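Long-range contacts in conserved hypothetical protein (Agrobacterium tumefaciens, PDB 2FEX), which is of unknown function but belongs to the DJ-1/PfpI family, related in fold to the class I glutaminases: residues A5-Q10 against L67-G72; A13-A18 against T43-L48; V33-D38 against T54-L59; A102-L107 against A124-Y129; N114-T119 against G148-A153. One frame throughout, in Å; residues are numbered along the deposited sequence. Where two conformers were deposited one is given.

Overall arrangement
The chain starts with strand 3-7, which lies between strands 31-36 and 66-69 in the sheet. Contact 1 pairs it with strand 66-69 and closes a loop of 56 residues. Contacts 2 and 3 both fall within that loop. Their segments alternate along the chain, so they cross: contact 2 joins the turn before helix 18-27 to the tip of the 42-51 hairpin, and contact 3 pairs strand 31-36 with edge strand 54-55. Contacts 4 and 5 follow in series and cross each other in turn. Contact 4 packs helix 102-109 against helix 123-127. Contact 5 ties the loop between those helices to strand 150-153. Contacts 2 and 5 lie about 24 Å apart, centre to centre.

Contact 1. Residues A5-Q10 against L67-G72; sequences AIALAQ and LVIPGG
A5 and V68 meet through their backbones. V68 N donates to A5 O at 2.8 Å, and V68 O then accepts from A7 N at 2.9 Å. Both bonds point almost straight at the carbonyl oxygens. The two strands run parallel, with axes 27° apart.

Side chains alternate on the two faces. On one face, L67 leans toward the neighbouring strand. Its CG lies opposite the backbone N (chi1 171°), which brings CD1 to 4.2 Å from A5 CB and close to A7 CB as well. I69 CG1 continues this row, 4.2 Å from A7 CB. On the other face, I6 CG1 touches V68 CB, and I6 CG2 lies 4.0 Å from P70 CD, the two side chains crossing at about a right angle. L8 adds its CD2 methyl against P70 CG.

The pairing ends at P70, which has no N-H to offer. Its CD sits 3.2 Å from A7 O instead. An ordered water lies 2.7 Å from A7 O and is also within bonding reach of P70 O; it probably links the two.

Further out, helix 18-27 backs the I6 and V68 face through A21 and L20. A103 and L107 of helix 102-109 pack on I69. E16 OE1 holds G71 N.

The contact is thus a buried parallel pair of the central sheet. Two direct bonds join the backbones, and the neighbouring strands 31-36 and 96-100 take bonds from the other sides. Apolar side chains fill both faces beneath the helices.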
# COMPACT_ATOMS: atom_id res chain seq x y z
N ALA A 5 -3.61 15.96 -3.76
CA ALA A 5 -4.92 15.30 -3.74
C ALA A 5 -4.75 13.89 -4.31
O ALA A 5 -4.14 13.69 -5.39
CB ALA A 5 -5.90 16.08 -4.64
N ILE A 6 -5.34 12.94 -3.60
CA ILE A 6 -5.30 11.55 -4.06
C ILE A 6 -6.75 11.16 -4.34
O ILE A 6 -7.62 11.17 -3.45
CB ILE A 6 -4.66 10.60 -3.00
CG1 ILE A 6 -3.17 11.06 -2.87
CG2 ILE A 6 -4.83 9.14 -3.50
CD1 ILE A 6 -2.38 10.16 -1.93
N ALA A 7 -7.02 10.86 -5.62
CA ALA A 7 -8.40 10.63 -6.06
C ALA A 7 -8.70 9.13 -5.97
O ALA A 7 -8.40 8.36 -6.91
CB ALA A 7 -8.58 11.13 -7.55
N LEU A 8 -9.29 8.74 -4.84
CA LEU A 8 -9.72 7.35 -4.62
C LEU A 8 -11.01 7.05 -5.36
O LEU A 8 -11.70 7.96 -5.89
CB LEU A 8 -9.98 7.15 -3.09
CG LEU A 8 -8.76 7.42 -2.17
CD1 LEU A 8 -9.17 7.26 -0.67
CD2 LEU A 8 -7.47 6.54 -2.55
N ALA A 9 -11.35 5.77 -5.35
CA ALA A 9 -12.61 5.32 -5.95
C ALA A 9 -12.87 3.97 -5.37
O ALA A 9 -11.96 3.32 -4.77
CB ALA A 9 -12.46 5.25 -7.47
N GLN A 10 -14.09 3.50 -5.58
CA GLN A 10 -14.43 2.13 -5.20
C GLN A 10 -13.42 1.17 -5.85
O GLN A 10 -13.08 1.34 -7.04
CB GLN A 10 -15.85 1.81 -5.67
CG GLN A 10 -16.91 2.57 -4.87
CD GLN A 10 -17.10 2.05 -3.43
OE1 GLN A 10 -16.39 1.15 -2.94
NE2 GLN A 10 -18.14 2.59 -2.77
N LEU A 67 -2.36 16.24 -8.45
CA LEU A 67 -3.51 15.32 -8.46
C LEU A 67 -2.97 13.94 -8.80
O LEU A 67 -2.37 13.70 -9.87
CB LEU A 67 -4.48 15.75 -9.55
CG LEU A 67 -5.61 14.79 -9.84
CD1 LEU A 67 -6.53 14.74 -8.57
CD2 LEU A 67 -6.41 15.25 -11.09
N VAL A 68 -3.17 13.00 -7.89
CA VAL A 68 -2.60 11.64 -8.02
C VAL A 68 -3.75 10.66 -8.06
O VAL A 68 -4.60 10.68 -7.16
CB VAL A 68 -1.68 11.30 -6.83
CG1 VAL A 68 -1.21 9.84 -6.90
CG2 VAL A 68 -0.47 12.26 -6.84
N ILE A 69 -3.80 9.87 -9.13
CA ILE A 69 -4.95 8.97 -9.36
C ILE A 69 -4.48 7.50 -9.32
O ILE A 69 -3.84 7.03 -10.26
CB ILE A 69 -5.68 9.32 -10.68
CG1 ILE A 69 -5.92 10.82 -10.80
CG2 ILE A 69 -6.96 8.49 -10.77
CD1 ILE A 69 -6.51 11.18 -12.18
N PRO A 70 -4.78 6.76 -8.22
CA PRO A 70 -4.42 5.33 -8.21
C PRO A 70 -5.35 4.53 -9.15
O PRO A 70 -6.52 4.94 -9.45
CB PRO A 70 -4.71 4.85 -6.76
CG PRO A 70 -5.80 5.89 -6.27
CD PRO A 70 -5.40 7.23 -6.97
N GLY A 71 -4.88 3.36 -9.59
CA GLY A 71 -5.75 2.46 -10.32
C GLY A 71 -6.64 1.64 -9.42
O GLY A 71 -6.88 2.02 -8.25
N GLY A 72 -7.16 0.52 -9.98
CA GLY A 72 -8.15 -0.24 -9.22
C GLY A 72 -9.18 -0.77 -10.21
O GLY A 72 -8.93 -0.68 -11.43
O HOH W 1 -8.81 6.34 -8.63

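Contact 2. Residues A13-A18 against T43-L48; sequences ADWEPA and TSMGGL
W15 presents the edge of its indole to M45. The CE methyl of M45, a selenomethionine, lies near the ring plane, 4.0 Å from W15 CZ3. The selenium is oblique to the ring, 5.2 Å from the centroid of the six-membered ring, which makes a Met-aromatic contact. One face of the indole carries A13 CB and E16 CG from its own segment. W15 NE1 bonds to G155 O, and F183 of the second subunit meets the ring edge-to-face.

M45 SE lies 3.7 Å from A13 CA, and the bend at chi3 (70°) turns CE toward the W15 edge.

The other flat group is the D14 carboxylate. Each oxygen has its own partner on the syn side. S44 OG donates to OD1 at 2.7 Å, from 30° out of the carboxylate plane. G46 N donates to OD2 at 2.8 Å and also lies somewhat off the plane. L48 CD1 packs beside D14 OD1 at 3.6 Å.

S44 OG is itself positioned. It sits between its backbone N and carbonyl carbon (chi1 69°) and accepts from L48 N at 2.9 Å. Two type I turns hold the partners in place, A13 to E16 on one side and S44 to G47 on the other.

The second subunit closes in here: its A22 packs on D14 and W15, and its S26 and R25 bond to M45 O. A buried carboxylate gripped at both oxygens, with one gripping hydroxyl fixed in turn, pins the hairpin tip to the turn at the dimer interface. These two donors would be expected to stabilise a negative charge on D14.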
# COMPACT_ATOMS: atom_id res chain seq x y z
N ALA A 13 -6.71 0.37 -5.93
CA ALA A 13 -5.61 -0.57 -5.68
C ALA A 13 -4.82 -0.08 -4.45
O ALA A 13 -4.10 0.92 -4.50
CB ALA A 13 -4.69 -0.63 -6.94
N ASP A 14 -4.95 -0.81 -3.33
CA ASP A 14 -4.36 -0.34 -2.05
C ASP A 14 -2.88 -0.03 -2.17
O ASP A 14 -2.39 0.90 -1.51
CB ASP A 14 -4.48 -1.39 -0.94
CG ASP A 14 -5.92 -1.87 -0.72
OD1 ASP A 14 -6.34 -1.88 0.48
OD2 ASP A 14 -6.59 -2.25 -1.70
N TRP A 15 -2.15 -0.83 -2.97
CA TRP A 15 -0.67 -0.71 -2.96
C TRP A 15 -0.18 0.48 -3.83
O TRP A 15 1.02 0.77 -3.85
CB TRP A 15 -0.03 -1.99 -3.48
CG TRP A 15 -0.24 -2.24 -4.94
CD1 TRP A 15 0.61 -1.89 -5.96
CD2 TRP A 15 -1.32 -2.96 -5.52
NE1 TRP A 15 0.08 -2.30 -7.18
CE2 TRP A 15 -1.11 -2.96 -6.95
CE3 TRP A 15 -2.48 -3.56 -5.02
CZ2 TRP A 15 -2.02 -3.54 -7.84
CZ3 TRP A 15 -3.40 -4.14 -5.93
CH2 TRP A 15 -3.13 -4.16 -7.32
N GLU A 16 -1.09 1.16 -4.56
CA GLU A 16 -0.64 2.09 -5.57
C GLU A 16 -0.36 3.51 -5.04
O GLU A 16 0.60 4.13 -5.49
CB GLU A 16 -1.60 2.07 -6.78
CG GLU A 16 -1.42 0.69 -7.47
CD GLU A 16 -2.24 0.44 -8.74
OE1 GLU A 16 -3.01 1.31 -9.13
OE2 GLU A 16 -2.07 -0.66 -9.35
N PRO A 17 -1.20 4.03 -4.13
CA PRO A 17 -0.89 5.36 -3.60
C PRO A 17 -0.30 5.32 -2.20
O PRO A 17 -0.07 6.37 -1.59
CB PRO A 17 -2.27 6.01 -3.56
CG PRO A 17 -3.17 4.91 -3.10
CD PRO A 17 -2.56 3.59 -3.72
N ALA A 18 -0.06 4.10 -1.69
CA ALA A 18 0.27 3.93 -0.28
C ALA A 18 1.63 4.48 0.15
O ALA A 18 1.76 5.24 1.13
CB ALA A 18 0.21 2.38 0.06
N THR A 43 -14.57 1.49 -0.71
CA THR A 43 -13.88 0.28 -0.16
C THR A 43 -12.73 -0.07 -1.10
O THR A 43 -12.94 -0.22 -2.29
CB THR A 43 -14.83 -0.87 -0.09
OG1 THR A 43 -15.96 -0.52 0.75
CG2 THR A 43 -14.15 -2.09 0.48
N SER A 44 -11.53 -0.19 -0.58
CA SER A 44 -10.39 -0.53 -1.45
C SER A 44 -10.47 -1.99 -1.92
O SER A 44 -11.29 -2.82 -1.42
CB SER A 44 -9.07 -0.42 -0.68
OG SER A 44 -8.95 -1.45 0.32
N MSE A 45 -9.60 -2.34 -2.85
CA MSE A 45 -9.53 -3.75 -3.27
C MSE A 45 -9.29 -4.67 -2.06
O MSE A 45 -9.79 -5.80 -2.05
CB MSE A 45 -8.40 -3.97 -4.30
CG MSE A 45 -8.88 -3.60 -5.69
SE MSE A 45 -7.36 -3.58 -6.95
CE MSE A 45 -7.02 -5.56 -7.03
N GLY A 46 -8.49 -4.18 -1.11
CA GLY A 46 -8.13 -4.93 0.10
C GLY A 46 -9.17 -4.87 1.21
O GLY A 46 -8.97 -5.50 2.28
N GLY A 47 -10.32 -4.22 0.95
CA GLY A 47 -11.42 -4.17 1.91
C GLY A 47 -11.38 -2.98 2.87
O GLY A 47 -12.31 -2.87 3.70
N LEU A 48 -10.39 -2.10 2.77
CA LEU A 48 -10.39 -0.91 3.67
C LEU A 48 -11.65 -0.08 3.39
O LEU A 48 -11.85 0.35 2.25
CB LEU A 48 -9.19 0.01 3.40
CG LEU A 48 -7.81 -0.58 3.69
CD1 LEU A 48 -6.78 0.45 3.20
CD2 LEU A 48 -7.63 -0.90 5.21

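Contact 3. Residues V33-D38 against T54-L59; sequences VHATPD and TSYDAL
P37 packs over one face of the Y56 ring, and this is the tight end of the contact. P37 CA stands 3.8 Å from the ring centroid, only 12° off the normal, a CH-pi contact. P37 CG comes to 3.6 Å from Y56 CZ. The two side chains run side by side and point the same way. A35 O meets the edge of the same ring, near its plane. Y56 OH bonds to L8 O, just past strand 3-7.

A second close group is apolar. V33 CG1 touches T54 CG2 at 3.7 Å, and A35 CB rests 3.9 Å from L59 CD1. Helix 84-92 packs on Y56 and L59 through L86.

The backbones form a short parallel pair. T54 N donates to H34 O at 3.2 Å, T36 N donates to T54 O at 3.2 Å, and Y56 N gives a weak bond to T36 O.

The solvent side is looser. D38 turns away from 54-59 and is exposed, as is D57. S55 lies between them, with its CB 3.9 Å from D38 C.

The modest backbone bonds of this edge strand are therefore backed by apolar contacts and by the CH-pi packing of P37 on Y56.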
# COMPACT_ATOMS: atom_id res chain seq x y z
N VAL A 33 -4.83 15.25 0.75
CA VAL A 33 -6.29 15.34 0.69
C VAL A 33 -6.79 14.11 -0.08
O VAL A 33 -6.49 13.96 -1.25
CB VAL A 33 -6.72 16.61 -0.09
CG1 VAL A 33 -8.26 16.71 -0.23
CG2 VAL A 33 -6.11 17.87 0.62
N HIS A 34 -7.59 13.27 0.57
CA HIS A 34 -8.16 12.13 -0.12
C HIS A 34 -9.58 12.52 -0.57
O HIS A 34 -10.35 13.10 0.21
CB HIS A 34 -8.24 10.89 0.80
CG HIS A 34 -6.92 10.20 0.92
ND1 HIS A 34 -6.12 10.38 2.03
CD2 HIS A 34 -6.26 9.35 0.10
CE1 HIS A 34 -5.00 9.69 1.86
NE2 HIS A 34 -5.06 9.05 0.70
N ALA A 35 -9.89 12.16 -1.79
CA ALA A 35 -11.21 12.46 -2.39
C ALA A 35 -11.83 11.24 -3.05
O ALA A 35 -11.12 10.34 -3.49
CB ALA A 35 -11.05 13.63 -3.43
N THR A 36 -13.17 11.17 -3.09
CA THR A 36 -13.88 10.14 -3.87
C THR A 36 -14.84 10.93 -4.79
O THR A 36 -15.14 12.12 -4.56
CB THR A 36 -14.68 9.19 -2.95
OG1 THR A 36 -15.66 10.00 -2.19
CG2 THR A 36 -13.74 8.42 -1.97
N PRO A 37 -15.37 10.26 -5.83
CA PRO A 37 -16.22 10.98 -6.80
C PRO A 37 -17.38 11.70 -6.13
O PRO A 37 -17.66 12.84 -6.50
CB PRO A 37 -16.69 9.84 -7.73
CG PRO A 37 -15.47 8.91 -7.76
CD PRO A 37 -15.04 8.87 -6.26
N ASP A 38 -18.03 11.07 -5.16
CA ASP A 38 -19.22 11.71 -4.52
C ASP A 38 -18.93 12.24 -3.10
O ASP A 38 -19.84 12.81 -2.45
CB ASP A 38 -20.43 10.77 -4.51
CG ASP A 38 -20.25 9.52 -3.63
OD1 ASP A 38 -19.18 9.37 -2.98
OD2 ASP A 38 -21.19 8.67 -3.66
N THR A 54 -12.97 14.79 0.97
CA THR A 54 -13.79 15.63 0.12
C THR A 54 -14.21 14.88 -1.15
O THR A 54 -13.95 13.65 -1.26
CB THR A 54 -12.98 16.94 -0.19
OG1 THR A 54 -13.88 17.94 -0.67
CG2 THR A 54 -11.86 16.64 -1.19
N SER A 55 -14.90 15.60 -2.05
CA SER A 55 -15.33 15.01 -3.31
C SER A 55 -14.42 15.55 -4.42
O SER A 55 -13.75 16.61 -4.29
CB SER A 55 -16.78 15.49 -3.64
OG SER A 55 -16.83 16.93 -3.67
N TYR A 56 -14.47 14.88 -5.57
CA TYR A 56 -13.67 15.33 -6.74
C TYR A 56 -14.05 16.77 -7.12
O TYR A 56 -13.17 17.56 -7.47
CB TYR A 56 -13.96 14.45 -7.95
CG TYR A 56 -13.28 13.09 -7.97
CD1 TYR A 56 -12.77 12.50 -6.80
CD2 TYR A 56 -13.29 12.34 -9.18
CE1 TYR A 56 -12.18 11.20 -6.87
CE2 TYR A 56 -12.74 11.07 -9.26
CZ TYR A 56 -12.21 10.49 -8.12
OH TYR A 56 -11.65 9.25 -8.17
N ASP A 57 -15.35 17.10 -7.04
CA ASP A 57 -15.78 18.38 -7.57
C ASP A 57 -15.34 19.53 -6.64
O ASP A 57 -15.39 20.68 -7.05
CB ASP A 57 -17.29 18.38 -7.75
CG ASP A 57 -18.01 18.07 -6.45
OD1 ASP A 57 -18.06 16.88 -6.06
OD2 ASP A 57 -18.46 19.01 -5.79
N ALA A 58 -14.90 19.21 -5.43
CA ALA A 58 -14.41 20.24 -4.53
C ALA A 58 -12.89 20.44 -4.60
O ALA A 58 -12.34 21.33 -3.91
CB ALA A 58 -14.80 19.92 -3.06
N LEU A 59 -12.21 19.63 -5.40
CA LEU A 59 -10.75 19.78 -5.48
C LEU A 59 -10.42 21.02 -6.32
O LEU A 59 -10.84 21.11 -7.50
CB LEU A 59 -10.14 18.52 -6.13
CG LEU A 59 -10.32 17.23 -5.34
CD1 LEU A 59 -9.74 16.08 -6.16
CD2 LEU A 59 -9.53 17.33 -3.96

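Contact 4. Residues A102-L107 against A124-Y129; sequences AAASAL and ASHKAY
Y129 lays one face of its ring on the turn of helix 102-109 at S105 and A106. From CB, with CG placed opposite the carbonyl carbon (chi1 -71°), the ring projects toward the helix. CG passes 3.7 Å from S105 O. CD2 comes nearer, 3.4 Å from S105 O. CE2 meets S105 CB at 3.6 Å. CE1 and CZ lie by A106, whose CA stands over the ring face in a CH-pi contact, with A106 CA 3.8 Å from Y129 CZ. At the tip, OH touches A106 CB and shares a water with A102 O.

H126 binds the same helix by its edge. Its ND1 and S105 OG are hydrogen-bonded at 2.7 Å, with OG in the plane of the ring. CE1 rests 3.8 Å from A104 CB. The other ring nitrogen, NE2, bonds to T119 O. A second water bridges S105 O and H126 O.

W75 of helix 74-77 packs on both A106 and Y129. Helix 102-109 follows strand 96-100 and holds A103 of a GxCxA sequence, consistent with a nucleophile elbow. The contact sets helix 123-127 against it. Bonds at both ring nitrogens fix the rotation of H126, while water bridges satisfy helix carbonyls between the two segments.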
# COMPACT_ATOMS: atom_id res chain seq x y z
N ALA A 102 -4.53 1.14 -14.11
CA ALA A 102 -5.72 1.47 -14.95
C ALA A 102 -5.95 2.96 -15.04
O ALA A 102 -6.51 3.48 -16.05
CB ALA A 102 -6.99 0.74 -14.43
N ALA A 103 -5.53 3.69 -13.99
CA ALA A 103 -5.69 5.16 -14.03
C ALA A 103 -4.79 5.83 -15.06
O ALA A 103 -5.10 6.92 -15.54
CB ALA A 103 -5.50 5.78 -12.60
N ALA A 104 -3.65 5.21 -15.36
CA ALA A 104 -2.80 5.77 -16.44
C ALA A 104 -3.53 5.69 -17.77
O ALA A 104 -3.48 6.63 -18.54
CB ALA A 104 -1.44 5.02 -16.54
N SER A 105 -4.22 4.59 -18.04
CA SER A 105 -4.96 4.48 -19.31
C SER A 105 -6.17 5.45 -19.29
O SER A 105 -6.48 6.05 -20.31
CB SER A 105 -5.42 3.03 -19.52
OG SER A 105 -4.24 2.20 -19.69
N ALA A 106 -6.81 5.59 -18.13
CA ALA A 106 -7.86 6.59 -18.03
C ALA A 106 -7.34 8.00 -18.35
O ALA A 106 -8.04 8.77 -19.07
CB ALA A 106 -8.52 6.53 -16.63
N LEU A 107 -6.12 8.36 -17.88
CA LEU A 107 -5.52 9.65 -18.26
C LEU A 107 -5.33 9.73 -19.78
O LEU A 107 -5.60 10.75 -20.37
CB LEU A 107 -4.17 9.85 -17.59
CG LEU A 107 -4.23 10.14 -16.10
CD1 LEU A 107 -2.81 10.46 -15.68
CD2 LEU A 107 -5.16 11.39 -15.79
N ALA A 124 -1.42 -1.42 -25.26
CA ALA A 124 -2.80 -1.81 -25.68
C ALA A 124 -3.86 -1.33 -24.65
O ALA A 124 -5.02 -1.02 -25.02
CB ALA A 124 -2.89 -3.31 -25.84
N SER A 125 -3.47 -1.26 -23.37
CA SER A 125 -4.32 -0.68 -22.32
C SER A 125 -4.67 0.77 -22.62
O SER A 125 -5.84 1.17 -22.48
CB SER A 125 -3.69 -0.82 -20.93
OG SER A 125 -3.45 -2.18 -20.63
N HIS A 126 -3.69 1.55 -23.08
CA HIS A 126 -3.97 2.95 -23.45
C HIS A 126 -4.84 3.03 -24.71
O HIS A 126 -5.74 3.85 -24.82
CB HIS A 126 -2.65 3.72 -23.64
CG HIS A 126 -1.96 4.06 -22.33
ND1 HIS A 126 -2.33 3.52 -21.12
CD2 HIS A 126 -0.88 4.85 -22.08
CE1 HIS A 126 -1.54 4.00 -20.16
NE2 HIS A 126 -0.63 4.79 -20.72
N LYS A 127 -4.53 2.16 -25.66
CA LYS A 127 -5.20 2.17 -26.97
C LYS A 127 -6.67 1.77 -26.86
O LYS A 127 -7.44 2.02 -27.82
CB LYS A 127 -4.43 1.28 -28.00
CG LYS A 127 -3.09 1.96 -28.41
CD LYS A 127 -2.27 1.16 -29.45
CE LYS A 127 -3.02 0.94 -30.75
NZ LYS A 127 -3.10 2.16 -31.59
N ALA A 128 -7.05 1.17 -25.74
CA ALA A 128 -8.50 0.81 -25.50
C ALA A 128 -9.35 2.09 -25.44
O ALA A 128 -10.57 2.03 -25.64
CB ALA A 128 -8.66 0.03 -24.27
N TYR A 129 -8.70 3.23 -25.16
CA TYR A 129 -9.38 4.56 -25.15
C TYR A 129 -9.22 5.29 -26.50
O TYR A 129 -8.11 5.70 -26.88
CB TYR A 129 -8.74 5.42 -24.03
CG TYR A 129 -9.11 4.96 -22.65
CD1 TYR A 129 -10.16 5.57 -21.95
CD2 TYR A 129 -8.43 3.89 -22.03
CE1 TYR A 129 -10.53 5.13 -20.67
CE2 TYR A 129 -8.80 3.42 -20.74
CZ TYR A 129 -9.85 4.08 -20.07
OH TYR A 129 -10.21 3.62 -18.83
O HOH W 2 -8.39 2.12 -17.57
O HOH W 3 -5.40 5.81 -22.86

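Contact 5. Residues N114-T119 against G148-A153; sequences NDVAHT and GGVVTA
G148 opens the contact, with its CA 3.9 Å from V116 CG1. The chain has positive phi here and at G149, and the turn brings it from strand 145-147 into strand 150-153.

V150 comes next. Its CB meets V116 CG2 at 4.1 Å, the two valines crossing at about a right angle. V150 O turns toward 114-119. An ordered water lies within bonding distance of V150 O, A117 O and T152 OG1, and it must share its protons among them.

V151 points away, into the cover of helix 158-168, while its backbone pairs with V97 and G99 of the sheet.

T152 makes the direct polar link. Its OG1 accepts from T119 N at 2.8 Å, and the bond is nearly straight (164°). OG1 lies between its own backbone N and carbonyl carbon (chi1 51°), a position that points it across to 114-119. It also packs 3.3 Å from H118 CB. The imidazole of H118 is turned the other way. Its ND1 donates to V116 O at 2.8 Å, nearly in the ring plane, and NE2 bonds to Y132 OH.

A153 closes the row, with its CA 3.8 Å from T119 CG2. T119 OG1 bonds to R139 O, so the threonine is anchored there too.

The CA line from V116 to T119 runs 7° from that of G148 to A153, yet the segments join through a threonine hydroxyl and a water, not through paired backbones. The loop thus packs beside strand 150-153 of the DJ-1/PfpI alpha/beta sheet. The neighbouring strand, 96-100, leads into a GxCxA sequence consistent with the nucleophile elbow of this superfamily.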
# COMPACT_ATOMS: atom_id res chain seq x y z
N ASN A 114 -1.22 12.72 -25.02
CA ASN A 114 -0.99 12.80 -26.49
C ASN A 114 0.38 13.36 -26.89
O ASN A 114 0.91 13.01 -27.96
CB ASN A 114 -2.07 13.63 -27.16
CG ASN A 114 -3.45 12.95 -27.19
OD1 ASN A 114 -3.63 11.81 -26.72
ND2 ASN A 114 -4.47 13.71 -27.70
N ASP A 115 0.89 14.26 -26.05
CA ASP A 115 1.99 15.17 -26.29
C ASP A 115 3.18 14.99 -25.32
O ASP A 115 4.09 15.82 -25.31
CB ASP A 115 1.43 16.59 -26.09
CG ASP A 115 0.82 16.83 -24.67
OD1 ASP A 115 0.20 15.91 -23.99
OD2 ASP A 115 0.95 18.00 -24.21
N VAL A 116 3.12 13.99 -24.44
CA VAL A 116 4.17 13.78 -23.44
C VAL A 116 4.61 12.34 -23.42
O VAL A 116 3.81 11.44 -23.69
CB VAL A 116 3.73 14.19 -22.01
CG1 VAL A 116 3.49 15.73 -21.98
CG2 VAL A 116 2.47 13.41 -21.58
N ALA A 117 5.86 12.14 -23.02
CA ALA A 117 6.37 10.78 -22.81
C ALA A 117 5.59 10.20 -21.62
O ALA A 117 5.26 10.92 -20.66
CB ALA A 117 7.88 10.80 -22.53
N HIS A 118 5.28 8.90 -21.70
CA HIS A 118 4.45 8.25 -20.65
C HIS A 118 4.59 6.73 -20.76
O HIS A 118 5.21 6.22 -21.69
CB HIS A 118 2.99 8.62 -20.84
CG HIS A 118 2.45 8.20 -22.19
ND1 HIS A 118 2.49 9.01 -23.31
CD2 HIS A 118 1.92 7.02 -22.59
CE1 HIS A 118 2.03 8.33 -24.36
NE2 HIS A 118 1.69 7.11 -23.95
N THR A 119 4.03 6.03 -19.78
CA THR A 119 3.96 4.59 -19.85
C THR A 119 2.61 4.18 -19.23
O THR A 119 1.68 5.02 -19.09
CB THR A 119 5.17 3.92 -19.15
OG1 THR A 119 5.22 2.50 -19.45
CG2 THR A 119 5.15 4.18 -17.61
N GLY A 148 6.51 16.65 -19.01
CA GLY A 148 5.50 17.68 -19.25
C GLY A 148 4.49 17.86 -18.13
O GLY A 148 3.38 18.30 -18.39
N GLY A 149 4.90 17.55 -16.89
CA GLY A 149 3.99 17.66 -15.72
C GLY A 149 3.01 16.51 -15.59
O GLY A 149 2.01 16.62 -14.88
N VAL A 150 3.29 15.40 -16.27
CA VAL A 150 2.45 14.22 -16.16
C VAL A 150 3.34 13.04 -15.78
O VAL A 150 4.35 12.74 -16.42
CB VAL A 150 1.77 13.92 -17.54
CG1 VAL A 150 0.96 12.59 -17.51
CG2 VAL A 150 0.85 15.10 -17.95
N VAL A 151 2.95 12.35 -14.71
CA VAL A 151 3.67 11.16 -14.28
C VAL A 151 2.75 9.94 -14.51
O VAL A 151 1.56 9.95 -14.14
CB VAL A 151 4.02 11.25 -12.78
CG1 VAL A 151 4.58 9.89 -12.27
CG2 VAL A 151 5.11 12.38 -12.58
N THR A 152 3.29 8.90 -15.12
CA THR A 152 2.54 7.68 -15.35
C THR A 152 3.38 6.45 -14.94
O THR A 152 4.59 6.51 -14.90
CB THR A 152 2.08 7.56 -16.84
OG1 THR A 152 3.23 7.77 -17.68
CG2 THR A 152 0.94 8.61 -17.13
N ALA A 153 2.68 5.36 -14.64
CA ALA A 153 3.32 4.09 -14.26
C ALA A 153 2.35 2.95 -14.41
O ALA A 153 1.12 3.14 -14.41
CB ALA A 153 3.74 4.17 -12.80
O HOH W 4 4.03 10.45 -18.16